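Side-chain contact in D-isomer specific 2-hydroxyacid dehydrogenase family protein (Aeromonas salmonicida subsp. salmonicida, PDB 3HG7), which probably acts as an NAD-dependent oxidoreductase of the D-isomer specific 2-hydroxyacid dehydrogenase family: residues A[118-121]-A[122-126]. The protein carries 1 engineered substitution. Sequence-based numbering, arbitrary orientation.
Sequences LPLY and REQQK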
ATOM      1  N   LEU A 118      10.942  -4.770 -21.462  1.00  7.53           N
ATOM      2  CA  LEU A 118      11.402  -6.127 -21.142  1.00  9.25           C
ATOM      3  C   LEU A 118      10.472  -7.213 -21.651  1.00  9.54           C
ATOM      4  O   LEU A 118      10.954  -8.231 -22.163  1.00 10.32           O
ATOM      5  CB  LEU A 118      11.690  -6.349 -19.646  1.00 11.26           C
ATOM      6  CG  LEU A 118      12.583  -5.367 -18.859  1.00 18.88           C
ATOM      7  CD1 LEU A 118      13.195  -5.976 -17.549  1.00 13.06           C
ATOM      8  CD2 LEU A 118      13.633  -4.654 -19.643  1.00 12.44           C
ATOM      9  N   PRO A 119       9.144  -7.017 -21.520  1.00  9.33           N
ATOM     10  CA  PRO A 119       8.260  -8.095 -21.989  1.00 11.65           C
ATOM     11  C   PRO A 119       8.388  -8.334 -23.499  1.00 11.34           C
ATOM     12  O   PRO A 119       8.302  -9.472 -23.953  1.00 12.45           O
ATOM     13  CB  PRO A 119       6.857  -7.601 -21.574  1.00 10.94           C
ATOM     14  CG  PRO A 119       7.099  -6.630 -20.459  1.00 14.57           C
ATOM     15  CD  PRO A 119       8.387  -5.907 -20.918  1.00  9.19           C
ATOM     16  N   LEU A 120       8.628  -7.281 -24.262  1.00 11.48           N
ATOM     17  CA  LEU A 120       8.822  -7.433 -25.702  1.00 11.03           C
ATOM     18  C   LEU A 120      10.058  -8.282 -25.951  1.00 10.34           C
ATOM     19  O   LEU A 120      10.054  -9.211 -26.758  1.00 11.00           O
ATOM     20  CB  LEU A 120       8.961  -6.043 -26.369  1.00 12.32           C
ATOM     21  CG  LEU A 120       9.377  -5.978 -27.833  1.00 11.54           C
ATOM     22  CD1 LEU A 120       9.035  -4.627 -28.413  1.00 14.39           C
ATOM     23  CD2 LEU A 120      10.875  -6.148 -28.018  1.00 13.62           C
ATOM     24  N   TYR A 121      11.139  -7.992 -25.218  1.00  9.89           N
ATOM     25  CA  TYR A 121      12.386  -8.731 -25.421  1.00  9.00           C
ATOM     26  C   TYR A 121      12.270 -10.177 -25.016  1.00  9.25           C
ATOM     27  O   TYR A 121      12.848 -11.029 -25.671  1.00 10.93           O
ATOM     28  CB  TYR A 121      13.582  -8.015 -24.745  1.00  7.92           C
ATOM     29  CG  TYR A 121      13.903  -6.768 -25.525  1.00  6.64           C
ATOM     30  CD1 TYR A 121      14.408  -6.848 -26.835  1.00  8.03           C
ATOM     31  CD2 TYR A 121      13.629  -5.505 -24.997  1.00  7.73           C
ATOM     32  CE1 TYR A 121      14.653  -5.694 -27.570  1.00  8.30           C
ATOM     33  CE2 TYR A 121      13.857  -4.368 -25.718  1.00  8.34           C
ATOM     34  CZ  TYR A 121      14.375  -4.448 -27.002  1.00  6.58           C
ATOM     35  OH  TYR A 121      14.604  -3.263 -27.666  1.00 10.17           O
ATOM     36  N   ARG A 122      11.496 -10.443 -23.966  1.00 10.41           N
ATOM     37  CA  ARG A 122      11.211 -11.804 -23.534  1.00 12.99           C
ATOM     38  C   ARG A 122      10.470 -12.574 -24.672  1.00 13.43           C
ATOM     39  O   ARG A 122      10.808 -13.727 -24.992  1.00 13.52           O
ATOM     40  CB  ARG A 122      10.414 -11.720 -22.234  1.00 17.31           C
ATOM     41  CG  ARG A 122      10.032 -13.015 -21.603  1.00 34.07           C
ATOM     42  CD  ARG A 122       9.095 -12.734 -20.407  1.00 22.48           C
ATOM     43  NE  ARG A 122       8.183 -13.859 -20.189  1.00 35.63           N
ATOM     44  CZ  ARG A 122       8.508 -14.957 -19.513  1.00 25.23           C
ATOM     45  NH1 ARG A 122       7.607 -15.934 -19.351  1.00 36.25           N
ATOM     46  NH2 ARG A 122       9.725 -15.082 -18.982  1.00 36.20           N
ATOM     47  N   GLU A 123       9.474 -11.917 -25.276  1.00 13.30           N
ATOM     48  CA  GLU A 123       8.718 -12.506 -26.389  1.00 15.15           C
ATOM     49  C   GLU A 123       9.610 -12.686 -27.617  1.00 13.69           C
ATOM     50  O   GLU A 123       9.523 -13.707 -28.299  1.00 13.21           O
ATOM     51  CB  GLU A 123       7.459 -11.679 -26.719  1.00 18.03           C
ATOM     52  CG  GLU A 123       6.345 -11.637 -25.639  1.00 23.29           C
ATOM     53  CD  GLU A 123       5.731 -13.007 -25.287  1.00 21.54           C
ATOM     54  OE1 GLU A 123       5.752 -13.944 -26.118  1.00 24.09           O
ATOM     55  OE2 GLU A 123       5.235 -13.141 -24.147  1.00 26.24           O
ATOM     56  N   GLN A 124      10.498 -11.732 -27.906  1.00 12.70           N
ATOM     57  CA  GLN A 124      11.438 -11.936 -29.013  1.00 13.51           C
ATOM     58  C   GLN A 124      12.393 -13.107 -28.773  1.00 14.66           C
ATOM     59  O   GLN A 124      12.837 -13.791 -29.709  1.00 14.67           O
ATOM     60  CB  GLN A 124      12.210 -10.660 -29.337  1.00 13.08           C
ATOM     61  CG  GLN A 124      11.270  -9.592 -29.882  1.00 12.41           C
ATOM     62  CD  GLN A 124      11.976  -8.395 -30.492  1.00 13.11           C
ATOM     63  OE1 GLN A 124      11.337  -7.619 -31.212  1.00 13.36           O
ATOM     64  NE2 GLN A 124      13.286  -8.227 -30.231  1.00 11.21           N
ATOM     65  N   GLN A 125      12.726 -13.321 -27.501  1.00 14.17           N
ATOM     66  CA  GLN A 125      13.658 -14.370 -27.152  1.00 15.61           C
ATOM     67  C   GLN A 125      13.006 -15.723 -27.418  1.00 17.10           C
ATOM     68  O   GLN A 125      13.670 -16.631 -27.933  1.00 18.25           O
ATOM     69  CB  GLN A 125      14.083 -14.218 -25.691  1.00 13.52           C
ATOM     70  CG  GLN A 125      15.113 -15.240 -25.212  1.00 17.04           C
ATOM     71  CD  GLN A 125      15.561 -14.987 -23.786  1.00 13.83           C
ATOM     72  OE1 GLN A 125      15.348 -13.909 -23.236  1.00 16.15           O
ATOM     73  NE2 GLN A 125      16.205 -16.001 -23.177  1.00 17.27           N
ATOM     74  N   LYS A 126      11.716 -15.832 -27.099  1.00 18.47           N
ATOM     75  CA  LYS A 126      10.925 -17.042 -27.362  1.00 21.15           C
ATOM     76  C   LYS A 126      10.901 -17.421 -28.828  1.00 20.94           C
ATOM     77  O   LYS A 126      10.731 -18.611 -29.169  1.00 20.92           O
ATOM     78  CB  LYS A 126       9.486 -16.881 -26.877  1.00 23.53           C
ATOM     79  CG  LYS A 126       9.299 -17.005 -25.374  1.00 29.04           C
ATOM     80  CD  LYS A 126       7.911 -16.558 -24.973  1.00 26.54           C
ATOM     81  CE  LYS A 126       7.593 -16.945 -23.524  1.00 29.58           C
ATOM     82  NZ  LYS A 126       6.395 -16.173 -23.042  1.00 28.93           N
TER
HETATM   83  O   HOH W   1       6.615 -10.957 -22.272  1.00 25.77           O
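On the short surface helix 118-126, L120, Y121 and Q124 form a cluster of side chains between neighbouring turns. L120 CD2 covers one face of the Y121 ring, 3.7 Å above its plane and over its centre, and the same methyl touches the glutamine amide at its flank, 3.5 Å from Q124 CD. The L120 side chain leaves with CG opposite the backbone N (chi1 171°) and beside the carbonyl carbon, which brings CD2 over the ring. The Q124 chain, extended beyond CG, runs alongside the tyrosine in the same direction; the ring and amide planes stand 84° apart, and Q124 NE2 comes obliquely to 3.8 Å from Y121 CD1, so the three groups meet in a corner. Q124 is buried, and its amide is gripped at both ends, OE1 by H133 NE2 and NE2 by Q131 O, which fixes its rotation. Y121 OH also bonds to H133 N, tying this side of the helix to the following loop. Along the backbone, Q124 N donates to L120 O at 2.8 Å. A water donates to P119 O and E123 OE2; K126 NZ forms a salt bridge with E123 OE2, its hydrogen bond weak. The i to i+4 pairing of L120 with Q124 is that of an alpha-helix.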